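Local coordinates for protein putative metallopeptidase (Shewanella baltica OS155, PDB 3IEH) that binds zinc and, as a member of the M14 peptidase family, probably acts as a metallocarboxypeptidase or related hydrolase, at residues A[70-75]-A[166-171]; A[178-183]-A[241-246]; A[84-89]-A[262-267]; A[54-59]-A[104-109]. One frame throughout, in Å; residues are numbered along the deposited sequence.

Contact 1: A[70-75]-A[166-171]; sequences LISAGF and ILTCHE. With ZN (zinc ion), chain B.
The ring of Phe75 lies nearly parallel to the imidazole of His170, the planes 11° apart, but the two are slid so far that they barely overlap. The closer meeting is between Phe75 CB and His170 CE1, at 3.8 Å. Behind the rings the backbones pair as parallel strands, Leu70 to Ser72 beside Ile166 to Thr168; one of their bonds runs from Leu167 N to Leu70 O, almost straight at 174°. On the Leu70 face, the hydroxyls of Ser72 and Thr168 are hydrogen-bonded, OG to OG1 at 2.9 Å. Thr168 OG1 stands anti to its backbone nitrogen (chi1 -170°), which brings it also to His170 NE2, a weak and bent bond of 3.2 Å. The other ring nitrogen, His170 ND1, binds zinc at 2.5 Å; His76, Glu79 and a water complete the site. Past Ser72 the strands diverge, and a water accepts from Gly74 N and donates to Cys169 O. On the far face Ile71 and Leu167 lie alongside each other. The imidazole is thus held by metal at one nitrogen and, more loosely, by a hydroxyl at the other; Thr168 is a second-shell residue, and Ser72 OG in turn bonds its hydroxyl, one step farther from the metal.

Contact 2: A[178-183]-A[241-246]; sequences AYVYSF and VGACTE
Tyr179 and Glu246 form the first hydrogen-bonded pair of an antiparallel ladder. With its CG between the backbone nitrogen and carbonyl carbon (chi1 58°), the tyrosine lays its ring beside Glu246, whose CB sits over the ring centre, 3.6 Å from the centroid, in a CH-pi contact. Glu246 CG rests 3.5 Å from Tyr179 CE2, and the carboxylate is turned only 13° from the ring plane. The Tyr179 hydroxyl is hydrogen-bonded to Asp172 and also takes a water at 3.2 Å. Cutting Tyr179 back to an alanine would take the ring from under Glu246 CB and is likely to leave Asp172 without its phenol partner and the carboxylate freer to turn. On the other face, Val180 CG2 meets Ala243 CB. Tyr181 pairs by two backbone bonds with Cys244; its ring edge brings CE1 to 3.7 Å from Glu246 OE2, ring and carboxylate planes standing steeply at 73°. The same water joins the Tyr181 hydroxyl and, weakly, Glu246 OE2. Ser182, on the Val180 face, hydrogen-bonds Ser193 of helix 191-201 through OG. Phe183 closes the ladder with Gly242, its CD1 passing 3.8 Å from Gly242 O. A glutamate on a sheet strand beside the zinc-binding histidine, here His170, is as in the M14 carboxypeptidase active site, consistent with the predicted proton donor/acceptor role of Glu246.

Contact 3: A[84-89]-A[262-267]; sequences WGLLHF and AAMTHF
Phe89 and Met264 meet in a Met-aromatic contact between two helices that cross at -60°, with axes 9.6 Å apart, on one face of the central sheet of this alpha/beta fold. Met264 is modelled as selenomethionine, and its chain, extended beyond CG, reaches across the gap to helix 81-91. CB lies over one face of the Phe89 ring, displaced toward the rim and 4.1 Å from CD1. Farther along, SE stands 5.0 Å from the ring centroid in an oblique approach, neither over the centre nor in the plane, and comes to 3.6 Å from Leu86 CA. The Phe89 ring crosses Met264 obliquely; CG is anti to the backbone nitrogen (chi1 164°), and the ring reaches helix 253-271, where it also touches Ser261 and Leu268. A serine in place of Phe89 would probably open a gap over Met264 CB and beside Thr265, leaving the selenomethionine chain less well packed on that side. Helix 81-91 forms the crossover between parallel strands 68-73 and 102-106, and the pair packs this beta-alpha-beta crossover against helix 253-271. At the ring's edge and in its plane, Thr265 OG1, hydrogen-bonded to Ser261 O, lies 3.4 Å from Phe89 CD1.

Contact 4: A[54-59]-A[104-109]; sequences VSLYQS and SLLPLV
Strand 54-58 runs antiparallel to strand 104-106, their directions 155° apart, with Tyr57 and Leu105 as a hydrogen-bonded pair: Tyr57 N to Leu105 O is 2.8 Å and Leu105 N to Tyr57 O is 2.7 Å. The next pair, Gln58 and Ser104, is non-hydrogen-bonded in the backbone but linked by side chains. Gln58 NE2 donates to Ser104 OG at 2.9 Å, nearly straight at 168°, and the oxygen lies in the amide plane. With CG beside the backbone nitrogen (chi1 -64°) and the chain extended beyond it, Gln58 lies along the serine, CG also touching OG. On the same side Leu56 crosses Leu106, CD1 to CG 3.8 Å, under helix 155-162. On the other face the Tyr57 and Pro107 side chains cross at about a right angle, Tyr57 CD1 lying 3.9 Å from Pro107 CG, with helix 25-39 packed beyond both. Proline has no amide hydrogen to offer Ser55 O, consistent with the ladder ending here. A water bridges the widening gap, donating to Ser55 O and accepting from Leu108 N, each at 3.1 Å. Since strand 102-106 pairs in parallel with 68-73 on its other side, this is the junction where the parallel centre of the mixed sheet passes to one of its antiparallel flanks, in the 1-2-4-3-5-8-6-7 strand order of the carboxypeptidase fold.

Contact 1 is buried throughout, at the centre of the chain; the other three, with centres about 10 Å from it, are mostly core but reach outward at a few residues, Thr265 being exposed in contact 3 and Tyr181, Tyr57 and Gln58 partly so in contacts 2 and 4. Contacts 4, 1 and 2 share one mixed sheet, joined by probable backbone bonds such as Ile71 O to Leu106 N. Contact 3, an apolar helix pair over the sheet, reaches contact 1 through Met264 and contact 4 through Leu86. Polar side chains near the metal belong to contacts 1 and 2, the latter with the predicted catalytic glutamate, while contact 4 has a glutamine–serine bond far from the zinc.

Contact 1: A[70-75]-A[166-171]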
loop_
_atom_site.group_PDB
_atom_site.type_symbol
_atom_site.label_atom_id
_atom_site.label_comp_id
_atom_site.label_asym_id
_atom_site.label_seq_id
_atom_site.Cartn_x
_atom_site.Cartn_y
_atom_site.Cartn_z
ATOM N N LEU A 70 -1.478 -1.375 9.441
ATOM C CA LEU A 70 -1.501 -2.154 8.215
ATOM C C LEU A 70 -0.806 -1.398 7.094
ATOM O O LEU A 70 -1.132 -0.235 6.846
ATOM C CB LEU A 70 -2.962 -2.425 7.789
ATOM C CG LEU A 70 -3.176 -3.195 6.471
ATOM C CD1 LEU A 70 -2.614 -4.577 6.570
ATOM C CD2 LEU A 70 -4.613 -3.241 6.048
ATOM N N ILE A 71 0.158 -2.042 6.434
ATOM C CA ILE A 71 0.761 -1.467 5.234
ATOM C C ILE A 71 0.427 -2.398 4.070
ATOM O O ILE A 71 0.632 -3.619 4.152
ATOM C CB ILE A 71 2.291 -1.306 5.325
ATOM C CG1 ILE A 71 2.691 -0.517 6.579
ATOM C CG2 ILE A 71 2.806 -0.634 4.013
ATOM C CD1 ILE A 71 4.187 -0.285 6.706
ATOM N N SER A 72 -0.106 -1.843 2.997
ATOM C CA SER A 72 -0.491 -2.668 1.851
ATOM C C SER A 72 0.179 -2.057 0.641
ATOM O O SER A 72 0.391 -0.868 0.610
ATOM C CB SER A 72 -1.995 -2.678 1.674
ATOM O OG SER A 72 -2.475 -1.348 1.433
ATOM N N ALA A 73 0.521 -2.895 -0.332
ATOM C CA ALA A 73 1.177 -2.487 -1.559
ATOM C C ALA A 73 0.715 -3.385 -2.684
ATOM O O ALA A 73 0.154 -4.452 -2.445
ATOM C CB ALA A 73 2.704 -2.594 -1.399
ATOM N N GLY A 74 0.933 -2.945 -3.914
ATOM C CA GLY A 74 0.713 -3.780 -5.074
ATOM C C GLY A 74 -0.719 -4.043 -5.497
ATOM O O GLY A 74 -1.004 -5.107 -6.068
ATOM N N PHE A 75 -1.618 -3.093 -5.230
ATOM C CA PHE A 75 -2.966 -3.153 -5.790
ATOM C C PHE A 75 -2.892 -2.994 -7.287
ATOM O O PHE A 75 -3.710 -3.549 -7.999
ATOM C CB PHE A 75 -3.859 -2.041 -5.235
ATOM C CG PHE A 75 -4.379 -2.322 -3.871
ATOM C CD1 PHE A 75 -3.656 -1.948 -2.749
ATOM C CD2 PHE A 75 -5.581 -3.000 -3.709
ATOM C CE1 PHE A 75 -4.139 -2.231 -1.459
ATOM C CE2 PHE A 75 -6.078 -3.284 -2.423
ATOM C CZ PHE A 75 -5.358 -2.906 -1.306
ATOM N N ILE A 166 -3.688 2.978 8.546
ATOM C CA ILE A 166 -3.627 2.231 7.293
ATOM C C ILE A 166 -2.730 3.056 6.345
ATOM O O ILE A 166 -2.946 4.263 6.145
ATOM C CB ILE A 166 -5.057 1.985 6.695
ATOM C CG1 ILE A 166 -5.030 1.242 5.342
ATOM C CG2 ILE A 166 -5.792 3.279 6.439
ATOM C CD1 ILE A 166 -4.169 0.029 5.301
ATOM N N LEU A 167 -1.668 2.439 5.850
ATOM C CA LEU A 167 -0.860 3.043 4.809
ATOM C C LEU A 167 -0.963 2.130 3.620
ATOM O O LEU A 167 -0.813 0.915 3.741
ATOM C CB LEU A 167 0.602 3.191 5.228
ATOM C CG LEU A 167 1.637 3.444 4.117
ATOM C CD1 LEU A 167 1.390 4.735 3.407
ATOM C CD2 LEU A 167 3.060 3.400 4.684
ATOM N N THR A 168 -1.225 2.709 2.464
ATOM C CA THR A 168 -1.177 1.940 1.231
ATOM C C THR A 168 -0.169 2.626 0.290
ATOM O O THR A 168 -0.215 3.838 0.125
ATOM C CB THR A 168 -2.573 1.764 0.587
ATOM O OG1 THR A 168 -2.460 0.807 -0.470
ATOM C CG2 THR A 168 -3.102 3.075 0.028
ATOM N N CYS A 169 0.752 1.856 -0.296
ATOM C CA CYS A 169 1.826 2.425 -1.112
ATOM C C CYS A 169 1.626 2.245 -2.614
ATOM O O CYS A 169 1.792 1.140 -3.155
ATOM C CB CYS A 169 3.135 1.837 -0.660
ATOM S SG CYS A 169 3.434 2.330 1.067
ATOM N N HIS A 170 1.260 3.342 -3.276
ATOM C CA HIS A 170 0.959 3.332 -4.692
ATOM C C HIS A 170 1.994 4.120 -5.445
ATOM O O HIS A 170 2.889 4.749 -4.851
ATOM C CB HIS A 170 -0.419 3.930 -4.930
ATOM C CG HIS A 170 -1.538 3.038 -4.485
ATOM N ND1 HIS A 170 -2.337 2.356 -5.369
ATOM C CD2 HIS A 170 -1.951 2.671 -3.253
ATOM C CE1 HIS A 170 -3.224 1.644 -4.705
ATOM N NE2 HIS A 170 -3.013 1.818 -3.418
ATOM N N GLU A 171 1.913 4.024 -6.763
ATOM C CA GLU A 171 2.752 4.821 -7.641
ATOM C C GLU A 171 1.911 5.390 -8.769
ATOM O O GLU A 171 0.882 4.848 -9.100
ATOM C CB GLU A 171 3.881 4.005 -8.224
ATOM C CG GLU A 171 4.795 3.363 -7.240
ATOM C CD GLU A 171 6.177 3.195 -7.837
ATOM O OE1 GLU A 171 6.407 2.163 -8.466
ATOM O OE2 GLU A 171 7.014 4.124 -7.768
HETATM ZN ZN ZN B . -2.334 2.830 -7.782
HETATM O O HOH W 1 2.190 -0.661 -5.222
HETATM O O HOH W 2 -2.900 5.063 -7.692
#

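Contact 2: A[178-183]-A[241-246]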
loop_
_atom_site.group_PDB
_atom_site.type_symbol
_atom_site.label_atom_id
_atom_site.label_comp_id
_atom_site.label_asym_id
_atom_site.label_seq_id
_atom_site.Cartn_x
_atom_site.Cartn_y
_atom_site.Cartn_z
ATOM N N ALA A 178 5.806 13.652 -6.606
ATOM C CA ALA A 178 5.186 12.815 -5.552
ATOM C C ALA A 178 3.932 13.484 -4.960
ATOM O O ALA A 178 3.768 14.702 -5.041
ATOM C CB ALA A 178 6.192 12.528 -4.439
ATOM N N TYR A 179 3.051 12.683 -4.369
ATOM C CA TYR A 179 1.934 13.223 -3.617
ATOM C C TYR A 179 1.367 12.137 -2.728
ATOM O O TYR A 179 1.798 10.975 -2.774
ATOM C CB TYR A 179 0.864 13.876 -4.528
ATOM C CG TYR A 179 0.290 12.958 -5.563
ATOM C CD1 TYR A 179 0.988 12.698 -6.763
ATOM C CD2 TYR A 179 -0.959 12.352 -5.366
ATOM C CE1 TYR A 179 0.461 11.845 -7.734
ATOM C CE2 TYR A 179 -1.509 11.483 -6.334
ATOM C CZ TYR A 179 -0.783 11.215 -7.504
ATOM O OH TYR A 179 -1.317 10.368 -8.457
ATOM N N VAL A 180 0.445 12.533 -1.859
ATOM C CA VAL A 180 -0.117 11.625 -0.876
ATOM C C VAL A 180 -1.569 11.981 -0.570
ATOM O O VAL A 180 -1.885 13.140 -0.419
ATOM C CB VAL A 180 0.707 11.645 0.445
ATOM C CG1 VAL A 180 0.966 13.060 0.888
ATOM C CG2 VAL A 180 -0.040 10.887 1.534
ATOM N N TYR A 181 -2.433 10.968 -0.530
ATOM C CA TYR A 181 -3.821 11.095 -0.113
ATOM C C TYR A 181 -3.785 10.770 1.356
ATOM O O TYR A 181 -3.268 9.732 1.702
ATOM C CB TYR A 181 -4.732 10.031 -0.779
ATOM C CG TYR A 181 -4.887 10.110 -2.292
ATOM C CD1 TYR A 181 -3.984 9.479 -3.147
ATOM C CD2 TYR A 181 -5.954 10.775 -2.860
ATOM C CE1 TYR A 181 -4.130 9.545 -4.530
ATOM C CE2 TYR A 181 -6.104 10.856 -4.232
ATOM C CZ TYR A 181 -5.207 10.241 -5.062
ATOM O OH TYR A 181 -5.389 10.336 -6.429
ATOM N N SER A 182 -4.348 11.608 2.219
ATOM C CA SER A 182 -4.394 11.284 3.663
ATOM C C SER A 182 -5.795 11.460 4.234
ATOM O O SER A 182 -6.645 12.122 3.630
ATOM C CB SER A 182 -3.383 12.097 4.490
ATOM O OG SER A 182 -3.752 13.460 4.569
ATOM N N PHE A 183 -6.002 10.818 5.387
ATOM C CA PHE A 183 -7.260 10.836 6.126
ATOM C C PHE A 183 -6.940 11.062 7.592
ATOM O O PHE A 183 -6.187 10.284 8.198
ATOM C CB PHE A 183 -8.013 9.521 5.975
ATOM C CG PHE A 183 -8.394 9.210 4.566
ATOM C CD1 PHE A 183 -7.501 8.570 3.719
ATOM C CD2 PHE A 183 -9.622 9.591 4.069
ATOM C CE1 PHE A 183 -7.848 8.282 2.419
ATOM C CE2 PHE A 183 -9.962 9.336 2.759
ATOM C CZ PHE A 183 -9.075 8.672 1.940
ATOM N N VAL A 241 -6.462 6.827 11.054
ATOM C CA VAL A 241 -5.763 7.620 10.066
ATOM C C VAL A 241 -5.408 6.684 8.909
ATOM O O VAL A 241 -5.213 5.461 9.085
ATOM C CB VAL A 241 -4.470 8.248 10.625
ATOM C CG1 VAL A 241 -4.790 9.224 11.705
ATOM C CG2 VAL A 241 -3.473 7.148 11.147
ATOM N N GLY A 242 -5.325 7.263 7.726
ATOM C CA GLY A 242 -4.941 6.535 6.519
ATOM C C GLY A 242 -4.125 7.438 5.628
ATOM O O GLY A 242 -4.282 8.655 5.673
ATOM N N ALA A 243 -3.228 6.839 4.852
ATOM C CA ALA A 243 -2.467 7.548 3.827
ATOM C C ALA A 243 -2.285 6.616 2.650
ATOM O O ALA A 243 -2.034 5.407 2.832
ATOM C CB ALA A 243 -1.094 7.986 4.347
ATOM N N CYS A 244 -2.429 7.171 1.450
ATOM C CA CYS A 244 -2.089 6.463 0.232
ATOM C C CYS A 244 -1.007 7.287 -0.453
ATOM O O CYS A 244 -1.298 8.301 -1.056
ATOM C CB CYS A 244 -3.284 6.308 -0.688
ATOM S SG CYS A 244 -2.819 5.721 -2.364
ATOM N N THR A 245 0.241 6.862 -0.329
ATOM C CA THR A 245 1.350 7.600 -0.902
ATOM C C THR A 245 1.453 7.270 -2.383
ATOM O O THR A 245 1.156 6.151 -2.804
ATOM C CB THR A 245 2.687 7.243 -0.219
ATOM O OG1 THR A 245 2.902 5.845 -0.343
ATOM C CG2 THR A 245 2.674 7.628 1.291
ATOM N N GLU A 246 1.855 8.265 -3.167
ATOM C CA GLU A 246 2.027 8.094 -4.608
ATOM C C GLU A 246 3.431 8.585 -4.991
ATOM O O GLU A 246 3.675 9.776 -5.048
ATOM C CB GLU A 246 0.955 8.902 -5.356
ATOM C CG GLU A 246 -0.464 8.421 -5.096
ATOM C CD GLU A 246 -0.885 7.240 -5.968
ATOM O OE1 GLU A 246 -0.172 6.822 -6.921
ATOM O OE2 GLU A 246 -1.975 6.733 -5.693
HETATM O O HOH W 3 -3.746 8.362 -8.123
#

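Contact 3: A[84-89]-A[262-267]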
loop_
_atom_site.group_PDB
_atom_site.type_symbol
_atom_site.label_atom_id
_atom_site.label_comp_id
_atom_site.label_asym_id
_atom_site.label_seq_id
_atom_site.Cartn_x
_atom_site.Cartn_y
_atom_site.Cartn_z
ATOM N N TRP A 84 8.417 -3.802 -3.782
ATOM C CA TRP A 84 9.894 -3.893 -3.616
ATOM C C TRP A 84 10.371 -2.949 -2.513
ATOM O O TRP A 84 11.330 -3.241 -1.776
ATOM C CB TRP A 84 10.659 -3.645 -4.926
ATOM C CG TRP A 84 10.445 -4.723 -5.972
ATOM C CD1 TRP A 84 9.618 -4.660 -7.051
ATOM C CD2 TRP A 84 11.056 -6.024 -6.023
ATOM N NE1 TRP A 84 9.683 -5.826 -7.779
ATOM C CE2 TRP A 84 10.563 -6.677 -7.167
ATOM C CE3 TRP A 84 11.993 -6.683 -5.233
ATOM C CZ2 TRP A 84 10.956 -7.971 -7.518
ATOM C CZ3 TRP A 84 12.386 -7.973 -5.592
ATOM C CH2 TRP A 84 11.854 -8.604 -6.705
ATOM N N GLY A 85 9.692 -1.812 -2.401
ATOM C CA GLY A 85 9.926 -0.884 -1.305
ATOM C C GLY A 85 9.658 -1.537 0.034
ATOM O O GLY A 85 10.384 -1.298 0.993
ATOM N N LEU A 86 8.625 -2.368 0.104
ATOM C CA LEU A 86 8.311 -3.103 1.345
ATOM C C LEU A 86 9.404 -4.110 1.652
ATOM O O LEU A 86 9.779 -4.271 2.810
ATOM C CB LEU A 86 6.949 -3.799 1.278
ATOM C CG LEU A 86 6.411 -4.396 2.584
ATOM C CD1 LEU A 86 6.644 -3.497 3.817
ATOM C CD2 LEU A 86 4.917 -4.704 2.437
ATOM N N LEU A 87 9.932 -4.772 0.622
ATOM C CA LEU A 87 11.019 -5.716 0.838
ATOM C C LEU A 87 12.234 -4.985 1.380
ATOM O O LEU A 87 12.907 -5.479 2.264
ATOM C CB LEU A 87 11.427 -6.465 -0.448
ATOM C CG LEU A 87 10.636 -7.720 -0.820
ATOM C CD1 LEU A 87 11.149 -8.313 -2.180
ATOM C CD2 LEU A 87 10.751 -8.762 0.308
ATOM N N HIS A 88 12.534 -3.820 0.818
ATOM C CA HIS A 88 13.665 -3.050 1.261
ATOM C C HIS A 88 13.533 -2.722 2.747
ATOM O O HIS A 88 14.454 -2.947 3.541
ATOM C CB HIS A 88 13.785 -1.760 0.478
ATOM C CG HIS A 88 14.942 -0.942 0.917
ATOM N ND1 HIS A 88 14.850 -0.024 1.941
ATOM C CD2 HIS A 88 16.242 -0.974 0.547
ATOM C CE1 HIS A 88 16.038 0.510 2.151
ATOM N NE2 HIS A 88 16.900 -0.046 1.314
ATOM N N PHE A 89 12.368 -2.202 3.100
ATOM C CA PHE A 89 12.052 -1.851 4.472
ATOM C C PHE A 89 12.201 -3.025 5.440
ATOM O O PHE A 89 12.727 -2.858 6.533
ATOM C CB PHE A 89 10.629 -1.309 4.517
ATOM C CG PHE A 89 10.045 -1.251 5.877
ATOM C CD1 PHE A 89 10.267 -0.145 6.696
ATOM C CD2 PHE A 89 9.228 -2.276 6.333
ATOM C CE1 PHE A 89 9.698 -0.068 7.940
ATOM C CE2 PHE A 89 8.657 -2.216 7.588
ATOM C CZ PHE A 89 8.899 -1.108 8.403
ATOM N N ALA A 262 11.078 4.673 2.978
ATOM C CA ALA A 262 11.135 5.791 3.886
ATOM C C ALA A 262 9.723 6.128 4.388
ATOM O O ALA A 262 9.544 6.354 5.580
ATOM C CB ALA A 262 11.789 7.001 3.221
ATOM N N ALA A 263 8.741 6.130 3.488
ATOM C CA ALA A 263 7.357 6.442 3.833
ATOM C C ALA A 263 6.773 5.452 4.823
ATOM O O ALA A 263 6.053 5.846 5.740
ATOM C CB ALA A 263 6.478 6.500 2.582
HETATM N N MSE A 264 7.041 4.166 4.608
HETATM C CA MSE A 264 6.646 3.123 5.554
HETATM C C MSE A 264 7.291 3.329 6.930
HETATM O O MSE A 264 6.634 3.151 7.951
HETATM C CB MSE A 264 7.032 1.763 5.018
HETATM C CG MSE A 264 6.171 1.334 3.856
HETATM SE SE MSE A 264 6.954 -0.137 2.902
HETATM C CE MSE A 264 6.014 0.267 1.281
ATOM N N THR A 265 8.572 3.697 6.949
ATOM C CA THR A 265 9.262 3.958 8.175
ATOM C C THR A 265 8.650 5.126 8.927
ATOM O O THR A 265 8.394 5.049 10.138
ATOM C CB THR A 265 10.766 4.226 7.910
ATOM O OG1 THR A 265 11.371 2.993 7.534
ATOM C CG2 THR A 265 11.462 4.706 9.178
ATOM N N HIS A 266 8.433 6.212 8.204
ATOM C CA HIS A 266 7.823 7.398 8.776
ATOM C C HIS A 266 6.386 7.139 9.245
ATOM O O HIS A 266 5.977 7.644 10.289
ATOM C CB HIS A 266 7.891 8.572 7.786
ATOM C CG HIS A 266 9.227 9.254 7.765
ATOM N ND1 HIS A 266 10.346 8.680 7.199
ATOM C CD2 HIS A 266 9.625 10.452 8.252
ATOM C CE1 HIS A 266 11.372 9.496 7.334
ATOM N NE2 HIS A 266 10.958 10.585 7.952
ATOM N N PHE A 267 5.629 6.369 8.463
ATOM C CA PHE A 267 4.269 6.007 8.818
ATOM C C PHE A 267 4.256 5.334 10.201
ATOM O O PHE A 267 3.484 5.738 11.068
ATOM C CB PHE A 267 3.688 5.074 7.760
ATOM C CG PHE A 267 2.384 4.422 8.156
ATOM C CD1 PHE A 267 1.200 5.141 8.158
ATOM C CD2 PHE A 267 2.339 3.081 8.500
ATOM C CE1 PHE A 267 -0.026 4.532 8.494
ATOM C CE2 PHE A 267 1.126 2.474 8.832
ATOM C CZ PHE A 267 -0.057 3.205 8.822
#

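Contact 4: A[54-59]-A[104-109]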
loop_
_atom_site.group_PDB
_atom_site.type_symbol
_atom_site.label_atom_id
_atom_site.label_comp_id
_atom_site.label_asym_id
_atom_site.label_seq_id
_atom_site.Cartn_x
_atom_site.Cartn_y
_atom_site.Cartn_z
ATOM N N VAL A 54 -3.034 -14.639 -2.085
ATOM C CA VAL A 54 -3.086 -13.281 -1.597
ATOM C C VAL A 54 -3.187 -13.425 -0.082
ATOM O O VAL A 54 -4.228 -13.821 0.459
ATOM C CB VAL A 54 -4.308 -12.508 -2.076
ATOM C CG1 VAL A 54 -4.288 -11.104 -1.429
ATOM C CG2 VAL A 54 -4.376 -12.458 -3.618
ATOM N N SER A 55 -2.102 -13.097 0.591
ATOM C CA SER A 55 -1.973 -13.319 2.020
ATOM C C SER A 55 -1.692 -12.058 2.814
ATOM O O SER A 55 -1.051 -11.113 2.315
ATOM C CB SER A 55 -0.848 -14.317 2.268
ATOM O OG SER A 55 -1.210 -15.600 1.772
ATOM N N LEU A 56 -2.234 -12.066 4.034
ATOM C CA LEU A 56 -2.028 -11.047 5.033
ATOM C C LEU A 56 -0.960 -11.605 5.935
ATOM O O LEU A 56 -1.098 -12.719 6.398
ATOM C CB LEU A 56 -3.294 -10.806 5.855
ATOM C CG LEU A 56 -3.196 -9.751 6.970
ATOM C CD1 LEU A 56 -3.244 -8.318 6.360
ATOM C CD2 LEU A 56 -4.296 -9.907 8.011
ATOM N N TYR A 57 0.107 -10.849 6.181
ATOM C CA TYR A 57 1.141 -11.288 7.118
ATOM C C TYR A 57 1.032 -10.482 8.407
ATOM O O TYR A 57 0.824 -9.277 8.377
ATOM C CB TYR A 57 2.535 -11.156 6.511
ATOM C CG TYR A 57 2.817 -12.151 5.437
ATOM C CD1 TYR A 57 2.350 -11.937 4.128
ATOM C CD2 TYR A 57 3.535 -13.306 5.701
ATOM C CE1 TYR A 57 2.611 -12.836 3.119
ATOM C CE2 TYR A 57 3.792 -14.230 4.686
ATOM C CZ TYR A 57 3.321 -13.979 3.407
ATOM O OH TYR A 57 3.566 -14.870 2.401
ATOM N N GLN A 58 1.180 -11.146 9.542
ATOM C CA GLN A 58 0.988 -10.475 10.824
ATOM C C GLN A 58 2.088 -10.793 11.830
ATOM O O GLN A 58 2.581 -11.893 11.899
ATOM C CB GLN A 58 -0.389 -10.824 11.427
ATOM C CG GLN A 58 -1.561 -10.353 10.612
ATOM C CD GLN A 58 -2.899 -10.438 11.342
ATOM O OE1 GLN A 58 -3.435 -11.522 11.561
ATOM N NE2 GLN A 58 -3.466 -9.279 11.669
ATOM N N SER A 59 2.457 -9.804 12.616
ATOM C CA SER A 59 3.405 -10.023 13.682
ATOM C C SER A 59 2.719 -10.906 14.741
ATOM O O SER A 59 1.542 -10.741 15.025
ATOM C CB SER A 59 3.863 -8.676 14.251
ATOM O OG SER A 59 2.742 -7.907 14.619
ATOM N N SER A 104 0.787 -5.586 10.464
ATOM C CA SER A 104 0.142 -6.484 9.526
ATOM C C SER A 104 0.542 -5.982 8.152
ATOM O O SER A 104 0.693 -4.773 7.971
ATOM C CB SER A 104 -1.385 -6.453 9.711
ATOM O OG SER A 104 -1.768 -6.972 10.985
ATOM N N LEU A 105 0.765 -6.894 7.212
ATOM C CA LEU A 105 1.156 -6.525 5.834
ATOM C C LEU A 105 0.311 -7.221 4.760
ATOM O O LEU A 105 -0.092 -8.412 4.897
ATOM C CB LEU A 105 2.617 -6.868 5.565
ATOM C CG LEU A 105 3.658 -6.249 6.514
ATOM C CD1 LEU A 105 5.008 -6.968 6.314
ATOM C CD2 LEU A 105 3.800 -4.711 6.374
ATOM N N LEU A 106 0.035 -6.462 3.706
ATOM C CA LEU A 106 -0.515 -7.002 2.470
ATOM C C LEU A 106 0.544 -6.649 1.423
ATOM O O LEU A 106 0.455 -5.630 0.768
ATOM C CB LEU A 106 -1.874 -6.399 2.131
ATOM C CG LEU A 106 -3.130 -6.932 2.814
ATOM C CD1 LEU A 106 -4.354 -6.046 2.416
ATOM C CD2 LEU A 106 -3.370 -8.453 2.503
ATOM N N PRO A 107 1.584 -7.479 1.298
ATOM C CA PRO A 107 2.720 -7.077 0.477
ATOM C C PRO A 107 2.474 -7.004 -1.035
ATOM O O PRO A 107 3.168 -6.254 -1.695
ATOM C CB PRO A 107 3.794 -8.115 0.803
ATOM C CG PRO A 107 3.129 -9.184 1.522
ATOM C CD PRO A 107 1.818 -8.728 2.029
ATOM N N LEU A 108 1.504 -7.755 -1.556
ATOM C CA LEU A 108 1.241 -7.809 -2.993
ATOM C C LEU A 108 -0.192 -8.301 -3.219
ATOM O O LEU A 108 -0.471 -9.513 -3.264
ATOM C CB LEU A 108 2.271 -8.696 -3.716
ATOM C CG LEU A 108 2.133 -8.909 -5.235
ATOM C CD1 LEU A 108 1.943 -7.583 -5.983
ATOM C CD2 LEU A 108 3.343 -9.690 -5.831
ATOM N N VAL A 109 -1.101 -7.338 -3.355
ATOM C CA VAL A 109 -2.518 -7.632 -3.541
ATOM C C VAL A 109 -2.876 -8.163 -4.958
ATOM O O VAL A 109 -3.784 -8.984 -5.095
ATOM C CB VAL A 109 -3.350 -6.383 -3.147
ATOM C CG1 VAL A 109 -4.825 -6.561 -3.514
ATOM C CG2 VAL A 109 -3.164 -6.085 -1.622
HETATM O O HOH W 4 -0.749 -9.462 -0.276
#